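Local coordinates for citrate synthase (Thermotoga maritima, PDB 2P2W), which probably catalyses the condensation of oxaloacetate with acetyl-CoA and water into citrate and free CoA, a step of the tricarboxylic acid cycle, at residues Arg71-Glu76 against Ala119-Thr124; Tyr82-Asn87 against Ala127-Tyr132. All blocks are in the same frame, centred on the assembly; numbering follows the deposited sequence.

Contact 1 (Arg71-Glu76 against Ala119-Thr124); sequences RELPAE and ASVFPT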
# COMPACT_ATOMS: atom_id res chain seq x y z
N ARG A 71 9.08 22.78 1.12
CA ARG A 71 10.02 21.94 0.37
C ARG A 71 11.18 21.31 1.14
O ARG A 71 11.92 20.49 0.59
CB ARG A 71 10.59 22.73 -0.80
CG ARG A 71 9.54 23.22 -1.77
CD ARG A 71 10.14 24.14 -2.81
NE ARG A 71 9.11 24.68 -3.70
CZ ARG A 71 9.31 25.67 -4.55
NH1 ARG A 71 10.50 26.25 -4.64
NH2 ARG A 71 8.30 26.10 -5.31
N GLU A 72 11.36 21.68 2.40
CA GLU A 72 12.48 21.16 3.18
C GLU A 72 12.28 19.79 3.81
O GLU A 72 11.18 19.43 4.22
CB GLU A 72 12.86 22.15 4.29
CG GLU A 72 13.27 23.54 3.82
CD GLU A 72 14.48 23.51 2.90
OE1 GLU A 72 15.39 22.69 3.13
OE2 GLU A 72 14.51 24.31 1.94
N LEU A 73 13.38 19.04 3.89
CA LEU A 73 13.38 17.73 4.53
C LEU A 73 13.94 17.98 5.93
O LEU A 73 14.86 18.78 6.09
CB LEU A 73 14.29 16.75 3.79
CG LEU A 73 13.67 15.98 2.62
CD1 LEU A 73 14.71 15.04 2.03
CD2 LEU A 73 12.46 15.19 3.11
N PRO A 74 13.38 17.31 6.95
CA PRO A 74 13.88 17.49 8.32
C PRO A 74 15.36 17.15 8.39
O PRO A 74 15.85 16.34 7.61
CB PRO A 74 13.02 16.53 9.13
CG PRO A 74 11.72 16.55 8.38
CD PRO A 74 12.18 16.47 6.94
N ALA A 75 16.08 17.77 9.32
CA ALA A 75 17.51 17.52 9.47
C ALA A 75 17.83 16.04 9.66
O ALA A 75 18.85 15.55 9.17
CB ALA A 75 18.06 18.33 10.64
N GLU A 76 16.97 15.33 10.38
CA GLU A 76 17.18 13.91 10.64
C GLU A 76 17.09 13.08 9.36
O GLU A 76 17.81 12.10 9.20
CB GLU A 76 16.16 13.40 11.66
CG GLU A 76 14.74 13.32 11.12
CD GLU A 76 13.71 13.39 12.23
OE1 GLU A 76 14.10 13.35 13.41
OE2 GLU A 76 12.50 13.49 11.91
N ALA A 119 3.16 16.73 -0.84
CA ALA A 119 3.35 16.94 -2.26
C ALA A 119 4.50 17.93 -2.52
O ALA A 119 5.27 17.76 -3.46
CB ALA A 119 2.07 17.47 -2.88
N SER A 120 4.60 18.95 -1.67
CA SER A 120 5.64 19.96 -1.82
C SER A 120 7.06 19.41 -1.65
O SER A 120 7.99 19.92 -2.26
CB SER A 120 5.43 21.10 -0.82
OG SER A 120 4.17 21.72 -1.01
N VAL A 121 7.22 18.38 -0.83
CA VAL A 121 8.55 17.82 -0.58
C VAL A 121 8.98 16.69 -1.51
O VAL A 121 10.17 16.33 -1.55
CB VAL A 121 8.69 17.38 0.90
CG1 VAL A 121 7.93 16.08 1.15
CG2 VAL A 121 10.16 17.25 1.28
N PHE A 122 8.05 16.13 -2.28
CA PHE A 122 8.37 15.04 -3.21
C PHE A 122 9.60 15.31 -4.09
O PHE A 122 10.52 14.50 -4.15
CB PHE A 122 7.17 14.73 -4.12
CG PHE A 122 6.41 13.48 -3.74
CD1 PHE A 122 5.81 13.35 -2.50
CD2 PHE A 122 6.27 12.43 -4.66
CE1 PHE A 122 5.07 12.20 -2.17
CE2 PHE A 122 5.54 11.28 -4.34
CZ PHE A 122 4.94 11.17 -3.09
N PRO A 123 9.64 16.47 -4.79
CA PRO A 123 10.78 16.79 -5.65
C PRO A 123 12.11 16.90 -4.91
O PRO A 123 13.17 16.59 -5.46
CB PRO A 123 10.37 18.12 -6.29
CG PRO A 123 8.88 18.04 -6.31
CD PRO A 123 8.58 17.48 -4.94
N THR A 124 12.06 17.34 -3.66
CA THR A 124 13.26 17.49 -2.86
C THR A 124 13.83 16.11 -2.55
O THR A 124 15.04 15.90 -2.61
CB THR A 124 12.96 18.23 -1.55
OG1 THR A 124 12.37 19.50 -1.85
CG2 THR A 124 14.24 18.45 -0.74
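In the largely helical citrate synthase fold, the short connector between helix 57-69 and helix 75-81 lies against a kinked turn of the long helix 110-133, with Arg71 and Leu73 meeting Ser120, Val121 and Thr124. The backbones come very close here: the CA atoms of Arg71 and Val121 are 4.5 Å apart. The kink centres on Pro123, which has no N-H to give to the turn before it; the N of Thr124 makes no bond to that turn either, and manages only a weak one to the Val121 carbonyl. The OG1 of Thr124 lies beside its own backbone N, opposite the carbonyl carbon (chi1 -57°), and donates a hydrogen bond to the O of Arg71 at 2.7 Å. The hydroxyl arrives in the carbonyl plane on a lone pair, with a C=O...OG1 angle of 139°. The methyl CG2 of Thr124 rests against that same oxygen at 3.4 Å. The CG of Arg71 lies 3.7 Å from the O of Ser120, while the extended chain carries the guanidinium away from these residues, so that NH2 hydrogen-bonds the O of Leu145, and the side chain also touches Asn150 of helix 147-156. Pro141 adds to this surround, touching Arg71, Glu72 and Thr124. Ser120 turns its hydroxyl back into its own helix, to the O of Ile116. Further along the connector, just before Pro74 takes the N-cap position of helix 75-81, the end of the Leu73 side chain comes close to the long helix and crosses the Val121 side chain at about a right angle. Its CD2 presses on Val121 CG2 at 3.6 Å, and the same valine methyl also meets the backbone O of Glu72 at 3.8 Å.

Contact 2 (Tyr82-Asn87 against Ala127-Tyr132); sequences YHLPKN and AYYYRY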
# COMPACT_ATOMS: atom_id res chain seq x y z
N TYR A 82 22.46 10.08 3.79
CA TYR A 82 23.88 9.80 3.57
C TYR A 82 24.33 8.40 4.05
O TYR A 82 25.50 8.05 3.98
CB TYR A 82 24.71 10.91 4.24
CG TYR A 82 24.76 12.11 3.35
CD1 TYR A 82 25.56 12.11 2.21
CD2 TYR A 82 23.97 13.23 3.64
CE1 TYR A 82 25.55 13.20 1.35
CE2 TYR A 82 23.97 14.33 2.78
CZ TYR A 82 24.76 14.32 1.64
OH TYR A 82 24.76 15.40 0.78
N HIS A 83 23.37 7.60 4.57
CA HIS A 83 23.70 6.24 4.98
C HIS A 83 22.94 5.19 4.14
O HIS A 83 22.96 4.00 4.42
CB HIS A 83 23.35 6.06 6.47
CG HIS A 83 24.26 6.90 7.35
ND1 HIS A 83 23.89 8.11 7.84
CD2 HIS A 83 25.56 6.61 7.80
CE1 HIS A 83 24.95 8.55 8.55
NE2 HIS A 83 25.97 7.67 8.54
N LEU A 84 22.22 5.70 3.11
CA LEU A 84 21.45 4.80 2.23
C LEU A 84 22.31 4.31 1.06
O LEU A 84 23.28 4.93 0.66
CB LEU A 84 20.30 5.58 1.60
CG LEU A 84 19.15 5.98 2.53
CD1 LEU A 84 18.11 6.79 1.76
CD2 LEU A 84 18.40 4.79 3.13
N PRO A 85 21.94 3.15 0.50
CA PRO A 85 22.69 2.62 -0.64
C PRO A 85 22.46 3.64 -1.76
O PRO A 85 21.46 4.36 -1.74
CB PRO A 85 22.00 1.29 -0.93
CG PRO A 85 21.51 0.87 0.42
CD PRO A 85 20.97 2.15 0.99
N LYS A 86 23.36 3.69 -2.73
CA LYS A 86 23.23 4.64 -3.83
C LYS A 86 22.58 4.05 -5.08
O LYS A 86 22.58 4.67 -6.14
CB LYS A 86 24.60 5.22 -4.19
CG LYS A 86 25.23 6.06 -3.10
CD LYS A 86 26.61 6.55 -3.51
CE LYS A 86 27.17 7.55 -2.52
NZ LYS A 86 27.26 6.97 -1.15
N ASN A 87 22.02 2.85 -4.95
CA ASN A 87 21.41 2.20 -6.11
C ASN A 87 19.95 1.83 -5.90
O ASN A 87 19.47 0.85 -6.47
CB ASN A 87 22.21 0.95 -6.47
CG ASN A 87 22.07 -0.13 -5.42
OD1 ASN A 87 22.12 0.14 -4.22
ND2 ASN A 87 21.90 -1.37 -5.86
N ALA A 127 15.34 14.86 -5.92
CA ALA A 127 16.52 15.61 -6.30
C ALA A 127 17.70 15.33 -5.37
O ALA A 127 18.82 15.09 -5.83
CB ALA A 127 16.22 17.11 -6.33
N TYR A 128 17.44 15.34 -4.07
CA TYR A 128 18.49 15.07 -3.09
C TYR A 128 19.11 13.69 -3.28
O TYR A 128 20.33 13.54 -3.21
CB TYR A 128 17.95 15.16 -1.67
CG TYR A 128 17.87 16.56 -1.09
CD1 TYR A 128 18.02 17.70 -1.89
CD2 TYR A 128 17.62 16.75 0.27
CE1 TYR A 128 17.92 18.98 -1.35
CE2 TYR A 128 17.52 18.02 0.82
CZ TYR A 128 17.67 19.13 0.01
OH TYR A 128 17.55 20.38 0.57
N TYR A 129 18.27 12.68 -3.50
CA TYR A 129 18.80 11.33 -3.67
C TYR A 129 19.59 11.23 -4.97
O TYR A 129 20.59 10.52 -5.05
CB TYR A 129 17.67 10.29 -3.65
CG TYR A 129 18.20 8.88 -3.67
CD1 TYR A 129 18.67 8.27 -2.50
CD2 TYR A 129 18.33 8.18 -4.87
CE1 TYR A 129 19.25 7.00 -2.53
CE2 TYR A 129 18.91 6.92 -4.91
CZ TYR A 129 19.37 6.33 -3.74
OH TYR A 129 19.95 5.08 -3.79
N TYR A 130 19.14 11.95 -5.99
CA TYR A 130 19.82 11.96 -7.27
C TYR A 130 21.23 12.51 -7.11
O TYR A 130 22.21 11.88 -7.52
CB TYR A 130 19.04 12.82 -8.26
CG TYR A 130 19.69 12.95 -9.62
CD1 TYR A 130 19.81 11.85 -10.46
CD2 TYR A 130 20.17 14.19 -10.06
CE1 TYR A 130 20.40 11.97 -11.72
CE2 TYR A 130 20.75 14.32 -11.32
CZ TYR A 130 20.86 13.21 -12.14
OH TYR A 130 21.44 13.34 -13.38
N ARG A 131 21.33 13.69 -6.50
CA ARG A 131 22.63 14.34 -6.27
C ARG A 131 23.52 13.46 -5.40
O ARG A 131 24.69 13.25 -5.71
CB ARG A 131 22.43 15.69 -5.58
CG ARG A 131 21.51 16.65 -6.32
CD ARG A 131 22.16 17.18 -7.60
NE ARG A 131 23.31 18.04 -7.32
CZ ARG A 131 23.96 18.74 -8.25
NH1 ARG A 131 23.56 18.69 -9.52
NH2 ARG A 131 24.99 19.49 -7.91
N TYR A 132 22.94 12.95 -4.31
CA TYR A 132 23.66 12.08 -3.39
C TYR A 132 24.19 10.83 -4.08
O TYR A 132 25.38 10.52 -3.99
CB TYR A 132 22.74 11.68 -2.23
CG TYR A 132 23.24 10.50 -1.43
CD1 TYR A 132 24.41 10.59 -0.67
CD2 TYR A 132 22.54 9.29 -1.43
CE1 TYR A 132 24.87 9.50 0.07
CE2 TYR A 132 23.00 8.20 -0.70
CZ TYR A 132 24.16 8.31 0.05
OH TYR A 132 24.61 7.23 0.77
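Tyr132, projecting from helix 110-133, is the large bump of this contact, and the hollow that receives it is the loop 82-87 curled around its ring. Tyr82 lies on one side of the ring plane and Lys86 on the other. The Tyr82 ring slides past in the opposite direction, its plane steeply turned at 83° to that of Tyr132, and the two come together snugly, Tyr82 CD1 to Tyr132 CE1 at 3.4 Å. Across the ring, Lys86 runs at about a right angle with CE over the face; its CG is 3.9 Å from Tyr132 CE2. The lysine chain is extended until its last torsion, where a bend (chi4 58°) brings NZ back near the hydroxyl end of the ring. The bottom of the hollow is backbone: the O of Leu84 stands in the plane of the ring at its edge and accepts a hydrogen bond from Tyr132 OH at 2.7 Å.

One turn earlier Tyr129 fills a second notch. Its OH donates to the O of Pro85 at 2.6 Å, approaching 30° out of the carbonyl plane, and accepts a hydrogen bond from the N-H of Leu88; Tyr90 packs edge-to-face with its ring. Leu84 touches both tyrosines loosely, CD1 to Tyr129 CE1 and CB to Tyr132 CE2, each at 4.4 Å, and it also packs on Ile80 of the second subunit.

Two consecutive loop carbonyls are thus satisfied by phenols of one helix, which probably helps to hold the loop, itself without regular helix or strand, in place. Lys86 NZ makes only a weak bond to Tyr132 OH, at 3.3 Å, but its charge would probably polarise that hydroxyl as a donor toward Leu84.

From the N terminus, the chain leaves helix 57-69 and enters 71-76, the first half of contact 1; helix 75-81 then leads to 82-87, the first half of contact 2. Helix 90-98 and a partly unmodelled connection follow before helix 110-133 returns, closing contact 1 at 119-124 and then contact 2 at 127-132. The two loops therefore cross, neither nesting within the other. Together they hold the connectors at both ends of helix 75-81 to successive parts of helix 110-133. The segments also touch directly, Tyr128 CD2 of 127-132 packing 3.8 Å from Leu73 CD1 of 71-76. Both first segments reach the second subunit: Glu76 packs on its Pro85, and the two copies of His83 stack.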